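Local coordinates for ankyrin repeat domain protein (Legionella pneumophila subsp. pneumophila, PDB 6MCA), which is a bacterial effector, with ankyrin repeats and a cysteine protease-like region, and interacts with the host LARP7 component of the 7SK snRNP complex, at residues L430-I441 / K470-N478. Numbering follows the deposited sequence.
Sequences LERAEKILNILI and KILDDCGIN
Leu437 packs against Leu472, Cys475 and Ile477, and the contact between the two segments is almost wholly apolar. Its two methyl groups divide the work: CD2 of Leu437 meets CD2 of Leu472 at 3.7 Å, the two side chains crossing at about a right angle, while CD1 of Leu437 lies 3.8 Å from SG of Cys475 and also touches CD1 of Ile477. One helical turn earlier, the CB methyl of Ala433 rests on CG2 of Ile471 (3.8 Å), the branch set anti to the backbone N of Ile471. At the other end, Ile441 and Ile477 reach toward each other tip to tip, CG1 of Ile441 coming within 3.4 Å of CD1 of Ile477. The Leu430 side chain crosses that of Asp474 at about a right angle, CD2 of Leu430 lying 4.1 Å from CB of Asp474.

The polar part is slight. Glu434, with CG anti to its own N (chi1 -154°) and the chain bent at chi2, folds its carboxylate over Cys475, OE1 of Glu434 standing 3.5 Å from CB of Cys475, in van der Waals contact at the exposed margin.

The axes of 430-440 and 470-474 approach to 10.5 Å and cross at -80°; helix 427-440 meets the C-terminal end of helix 463-474 and the turn after it. Ala433 also touches Leu418 of helix 404-421, and Leu437 touches Leu449 of helix 447-458. The contact is near-perpendicular helix packing within the all-helical C-terminal part of the chain.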
ATOM      1  N   LEU A 430     -12.330 -22.614   8.961  1.00 43.13           N
ATOM      2  CA  LEU A 430     -13.164 -23.622   8.312  1.00 45.37           C
ATOM      3  C   LEU A 430     -14.326 -22.982   7.563  1.00 50.44           C
ATOM      4  O   LEU A 430     -14.711 -23.454   6.487  1.00 54.19           O
ATOM      5  CB  LEU A 430     -13.672 -24.628   9.345  1.00 51.82           C
ATOM      6  CG  LEU A 430     -12.746 -25.817   9.611  1.00 70.78           C
ATOM      7  CD1 LEU A 430     -13.170 -26.568  10.864  1.00 71.87           C
ATOM      8  CD2 LEU A 430     -12.706 -26.750   8.407  1.00 54.31           C
ATOM      9  N   GLU A 431     -14.899 -21.906   8.108  1.00 40.35           N
ATOM     10  CA  GLU A 431     -15.936 -21.180   7.380  1.00 44.55           C
ATOM     11  C   GLU A 431     -15.378 -20.563   6.103  1.00 43.82           C
ATOM     12  O   GLU A 431     -16.007 -20.636   5.036  1.00 55.46           O
ATOM     13  CB  GLU A 431     -16.550 -20.102   8.274  1.00 37.61           C
ATOM     14  CG  GLU A 431     -17.221 -20.642   9.528  1.00 48.52           C
ATOM     15  CD  GLU A 431     -17.541 -19.555  10.535  1.00 59.46           C
ATOM     16  OE1 GLU A 431     -17.909 -19.894  11.680  1.00 72.42           O
ATOM     17  OE2 GLU A 431     -17.425 -18.362  10.183  1.00 64.93           O
ATOM     18  N   ARG A 432     -14.194 -19.950   6.192  1.00 37.45           N
ATOM     19  CA  ARG A 432     -13.548 -19.420   4.993  1.00 45.72           C
ATOM     20  C   ARG A 432     -13.255 -20.532   3.992  1.00 38.52           C
ATOM     21  O   ARG A 432     -13.404 -20.344   2.777  1.00 41.63           O
ATOM     22  CB  ARG A 432     -12.264 -18.681   5.367  1.00 38.81           C
ATOM     23  CG  ARG A 432     -12.466 -17.538   6.347  1.00 44.40           C
ATOM     24  CD  ARG A 432     -11.252 -16.624   6.390  1.00 51.12           C
ATOM     25  NE  ARG A 432     -11.443 -15.509   7.312  1.00 40.72           N
ATOM     26  CZ  ARG A 432     -10.717 -15.313   8.408  1.00 47.83           C
ATOM     27  NH1 ARG A 432      -9.745 -16.157   8.722  1.00 45.38           N
ATOM     28  NH2 ARG A 432     -10.964 -14.269   9.190  1.00 34.67           N
ATOM     29  N   ALA A 433     -12.849 -21.703   4.485  1.00 45.45           N
ATOM     30  CA  ALA A 433     -12.569 -22.831   3.606  1.00 44.75           C
ATOM     31  C   ALA A 433     -13.834 -23.321   2.917  1.00 47.85           C
ATOM     32  O   ALA A 433     -13.791 -23.720   1.752  1.00 51.07           O
ATOM     33  CB  ALA A 433     -11.914 -23.964   4.397  1.00 49.07           C
ATOM     34  N   GLU A 434     -14.966 -23.314   3.622  1.00 48.47           N
ATOM     35  CA  GLU A 434     -16.237 -23.658   2.991  1.00 53.13           C
ATOM     36  C   GLU A 434     -16.573 -22.664   1.885  1.00 55.79           C
ATOM     37  O   GLU A 434     -16.938 -23.053   0.764  1.00 58.64           O
ATOM     38  CB  GLU A 434     -17.348 -23.692   4.041  1.00 54.90           C
ATOM     39  CG  GLU A 434     -18.520 -24.591   3.689  1.00 79.67           C
ATOM     40  CD  GLU A 434     -18.220 -26.058   3.924  1.00 88.01           C
ATOM     41  OE1 GLU A 434     -17.939 -26.774   2.941  1.00 94.55           O
ATOM     42  OE2 GLU A 434     -18.263 -26.493   5.095  1.00 87.58           O
ATOM     43  N   LYS A 435     -16.454 -21.368   2.192  1.00 45.01           N
ATOM     44  CA  LYS A 435     -16.661 -20.330   1.185  1.00 34.80           C
ATOM     45  C   LYS A 435     -15.806 -20.574  -0.052  1.00 41.28           C
ATOM     46  O   LYS A 435     -16.281 -20.434  -1.186  1.00 37.60           O
ATOM     47  CB  LYS A 435     -16.340 -18.956   1.773  1.00 41.22           C
ATOM     48  CG  LYS A 435     -17.397 -18.365   2.688  1.00 38.98           C
ATOM     49  CD  LYS A 435     -17.071 -16.905   2.975  1.00 38.00           C
ATOM     50  CE  LYS A 435     -17.854 -16.369   4.160  1.00 37.42           C
ATOM     51  NZ  LYS A 435     -17.378 -15.014   4.555  1.00 61.76           N
ATOM     52  N   ILE A 436     -14.539 -20.940   0.149  1.00 50.57           N
ATOM     53  CA  ILE A 436     -13.618 -21.096  -0.974  1.00 43.23           C
ATOM     54  C   ILE A 436     -13.913 -22.378  -1.747  1.00 44.04           C
ATOM     55  O   ILE A 436     -13.909 -22.390  -2.985  1.00 38.85           O
ATOM     56  CB  ILE A 436     -12.163 -21.058  -0.469  1.00 41.39           C
ATOM     57  CG1 ILE A 436     -11.830 -19.671   0.082  1.00 51.46           C
ATOM     58  CG2 ILE A 436     -11.199 -21.440  -1.579  1.00 39.48           C
ATOM     59  CD1 ILE A 436     -10.654 -19.659   1.034  1.00 47.22           C
ATOM     60  N   LEU A 437     -14.169 -23.477  -1.033  1.00 53.23           N
ATOM     61  CA  LEU A 437     -14.448 -24.754  -1.675  1.00 54.55           C
ATOM     62  C   LEU A 437     -15.751 -24.730  -2.454  1.00 49.90           C
ATOM     63  O   LEU A 437     -15.927 -25.550  -3.361  1.00 58.18           O
ATOM     64  CB  LEU A 437     -14.487 -25.871  -0.632  1.00 44.84           C
ATOM     65  CG  LEU A 437     -13.138 -26.268  -0.029  1.00 54.58           C
ATOM     66  CD1 LEU A 437     -13.327 -27.272   1.099  1.00 66.46           C
ATOM     67  CD2 LEU A 437     -12.209 -26.814  -1.099  1.00 42.53           C
ATOM     68  N   ASN A 438     -16.671 -23.818  -2.119  1.00 48.92           N
ATOM     69  CA  ASN A 438     -17.837 -23.623  -2.976  1.00 41.77           C
ATOM     70  C   ASN A 438     -17.433 -23.335  -4.418  1.00 38.10           C
ATOM     71  O   ASN A 438     -18.150 -23.714  -5.352  1.00 48.45           O
ATOM     72  CB  ASN A 438     -18.705 -22.486  -2.437  1.00 53.75           C
ATOM     73  CG  ASN A 438     -19.928 -22.988  -1.702  1.00 51.11           C
ATOM     74  OD1 ASN A 438     -20.059 -24.181  -1.429  1.00 64.94           O
ATOM     75  ND2 ASN A 438     -20.838 -22.076  -1.379  1.00 70.68           N
ATOM     76  N   ILE A 439     -16.294 -22.680  -4.618  1.00 49.88           N
ATOM     77  CA  ILE A 439     -15.809 -22.338  -5.947  1.00 47.53           C
ATOM     78  C   ILE A 439     -14.770 -23.337  -6.444  1.00 44.27           C
ATOM     79  O   ILE A 439     -14.803 -23.739  -7.608  1.00 54.98           O
ATOM     80  CB  ILE A 439     -15.242 -20.901  -5.948  1.00 42.44           C
ATOM     81  CG1 ILE A 439     -16.366 -19.883  -5.739  1.00 35.55           C
ATOM     82  CG2 ILE A 439     -14.486 -20.616  -7.238  1.00 37.54           C
ATOM     83  CD1 ILE A 439     -15.887 -18.450  -5.684  1.00 41.19           C
ATOM     84  N   LEU A 440     -13.847 -23.755  -5.575  1.00 60.16           N
ATOM     85  CA  LEU A 440     -12.759 -24.623  -6.011  1.00 49.32           C
ATOM     86  C   LEU A 440     -13.196 -26.057  -6.282  1.00 61.22           C
ATOM     87  O   LEU A 440     -12.376 -26.854  -6.750  1.00 57.70           O
ATOM     88  CB  LEU A 440     -11.632 -24.616  -4.978  1.00 45.38           C
ATOM     89  CG  LEU A 440     -10.796 -23.339  -4.944  1.00 47.69           C
ATOM     90  CD1 LEU A 440      -9.561 -23.531  -4.080  1.00 46.28           C
ATOM     91  CD2 LEU A 440     -10.411 -22.922  -6.355  1.00 36.67           C
ATOM     92  N   ILE A 441     -14.452 -26.405  -6.004  1.00 69.57           N
ATOM     93  CA  ILE A 441     -14.940 -27.754  -6.275  1.00 54.28           C
ATOM     94  C   ILE A 441     -15.598 -27.865  -7.647  1.00 58.22           C
ATOM     95  O   ILE A 441     -15.702 -28.979  -8.186  1.00 63.03           O
ATOM     96  CB  ILE A 441     -15.873 -28.191  -5.128  1.00 53.86           C
ATOM     97  CG1 ILE A 441     -15.033 -28.794  -4.008  1.00 64.13           C
ATOM     98  CG2 ILE A 441     -16.951 -29.175  -5.574  1.00 57.27           C
ATOM     99  CD1 ILE A 441     -14.208 -29.989  -4.449  1.00 73.34           C
ATOM    100  N   LYS A 470      -7.119 -32.781   5.817  1.00 70.16           N
ATOM    101  CA  LYS A 470      -8.022 -32.674   6.958  1.00 65.54           C
ATOM    102  C   LYS A 470      -9.162 -31.706   6.666  1.00 77.17           C
ATOM    103  O   LYS A 470     -10.334 -32.023   6.899  1.00 83.06           O
ATOM    104  CB  LYS A 470      -7.248 -32.240   8.204  1.00 74.03           C
ATOM    105  CG  LYS A 470      -6.227 -33.256   8.689  1.00 66.24           C
ATOM    106  CD  LYS A 470      -6.139 -33.267  10.207  1.00 71.36           C
ATOM    107  CE  LYS A 470      -4.702 -33.117  10.679  1.00 80.86           C
ATOM    108  NZ  LYS A 470      -3.830 -34.205  10.158  1.00 82.56           N
ATOM    109  N   ILE A 471      -8.834 -30.522   6.139  1.00 79.95           N
ATOM    110  CA  ILE A 471      -9.854 -29.522   5.824  1.00 79.08           C
ATOM    111  C   ILE A 471     -10.865 -30.084   4.835  1.00 66.18           C
ATOM    112  O   ILE A 471     -12.081 -29.929   5.004  1.00 65.16           O
ATOM    113  CB  ILE A 471      -9.196 -28.238   5.284  1.00 70.08           C
ATOM    114  CG1 ILE A 471      -8.532 -27.455   6.417  1.00 65.09           C
ATOM    115  CG2 ILE A 471     -10.218 -27.370   4.562  1.00 50.98           C
ATOM    116  CD1 ILE A 471      -7.899 -26.157   5.966  1.00 55.85           C
ATOM    117  N   LEU A 472     -10.375 -30.745   3.782  1.00 59.57           N
ATOM    118  CA  LEU A 472     -11.272 -31.328   2.790  1.00 66.58           C
ATOM    119  C   LEU A 472     -12.201 -32.354   3.423  1.00 69.90           C
ATOM    120  O   LEU A 472     -13.378 -32.444   3.058  1.00 70.14           O
ATOM    121  CB  LEU A 472     -10.464 -31.964   1.658  1.00 72.46           C
ATOM    122  CG  LEU A 472      -9.745 -31.018   0.694  1.00 69.19           C
ATOM    123  CD1 LEU A 472      -9.016 -31.807  -0.384  1.00 50.96           C
ATOM    124  CD2 LEU A 472     -10.723 -30.032   0.077  1.00 60.13           C
ATOM    125  N   ASP A 473     -11.694 -33.133   4.380  1.00 64.86           N
ATOM    126  CA  ASP A 473     -12.549 -34.132   5.014  1.00 78.51           C
ATOM    127  C   ASP A 473     -13.580 -33.488   5.937  1.00 74.24           C
ATOM    128  O   ASP A 473     -14.728 -33.940   5.999  1.00 81.14           O
ATOM    129  CB  ASP A 473     -11.709 -35.155   5.775  1.00 83.65           C
ATOM    130  CG  ASP A 473     -12.408 -36.495   5.904  1.00 92.42           C
ATOM    131  OD1 ASP A 473     -12.610 -37.163   4.867  1.00103.87           O
ATOM    132  OD2 ASP A 473     -12.761 -36.879   7.038  1.00104.40           O
ATOM    133  N   ASP A 474     -13.194 -32.434   6.664  1.00 78.31           N
ATOM    134  CA  ASP A 474     -14.150 -31.759   7.538  1.00 66.39           C
ATOM    135  C   ASP A 474     -15.235 -31.018   6.770  1.00 66.33           C
ATOM    136  O   ASP A 474     -16.231 -30.612   7.378  1.00 61.31           O
ATOM    137  CB  ASP A 474     -13.444 -30.777   8.480  1.00 57.94           C
ATOM    138  CG  ASP A 474     -12.124 -31.307   8.999  1.00 98.31           C
ATOM    139  OD1 ASP A 474     -11.155 -30.520   9.077  1.00101.02           O
ATOM    140  OD2 ASP A 474     -12.049 -32.511   9.323  1.00109.32           O
ATOM    141  N   CYS A 475     -15.070 -30.828   5.463  1.00 66.28           N
ATOM    142  CA  CYS A 475     -16.094 -30.223   4.624  1.00 70.45           C
ATOM    143  C   CYS A 475     -16.836 -31.254   3.781  1.00 76.12           C
ATOM    144  O   CYS A 475     -17.569 -30.876   2.861  1.00 74.58           O
ATOM    145  CB  CYS A 475     -15.472 -29.153   3.724  1.00 72.39           C
ATOM    146  SG  CYS A 475     -14.760 -27.757   4.627  1.00 77.03           S
ATOM    147  N   GLY A 476     -16.662 -32.541   4.076  1.00 74.46           N
ATOM    148  CA  GLY A 476     -17.355 -33.597   3.363  1.00 84.82           C
ATOM    149  C   GLY A 476     -16.867 -33.794   1.945  1.00 76.48           C
ATOM    150  O   GLY A 476     -17.671 -33.870   1.009  1.00 89.63           O
ATOM    151  N   ILE A 477     -15.550 -33.895   1.771  1.00 79.29           N
ATOM    152  CA  ILE A 477     -14.937 -33.968   0.450  1.00 82.62           C
ATOM    153  C   ILE A 477     -13.857 -35.038   0.480  1.00 83.06           C
ATOM    154  O   ILE A 477     -12.885 -34.922   1.236  1.00 84.03           O
ATOM    155  CB  ILE A 477     -14.339 -32.619   0.026  1.00 81.07           C
ATOM    156  CG1 ILE A 477     -15.461 -31.643  -0.319  1.00 68.89           C
ATOM    157  CG2 ILE A 477     -13.396 -32.798  -1.158  1.00 63.35           C
ATOM    158  CD1 ILE A 477     -14.978 -30.375  -0.952  1.00 63.07           C
ATOM    159  N   ASN A 478     -14.016 -36.070  -0.347  1.00 91.24           N
ATOM    160  CA  ASN A 478     -13.006 -37.107  -0.481  1.00 94.16           C
ATOM    161  C   ASN A 478     -12.261 -36.895  -1.789  1.00 88.69           C
ATOM    162  O   ASN A 478     -12.856 -37.070  -2.863  1.00 81.46           O
ATOM    163  CB  ASN A 478     -13.643 -38.494  -0.450  1.00 96.62           C
ATOM    164  CG  ASN A 478     -12.638 -39.604  -0.708  1.00102.87           C
ATOM    165  OD1 ASN A 478     -12.525 -40.108  -1.826  1.00107.34           O
ATOM    166  ND2 ASN A 478     -11.900 -39.986   0.329  1.00 95.58           N
TER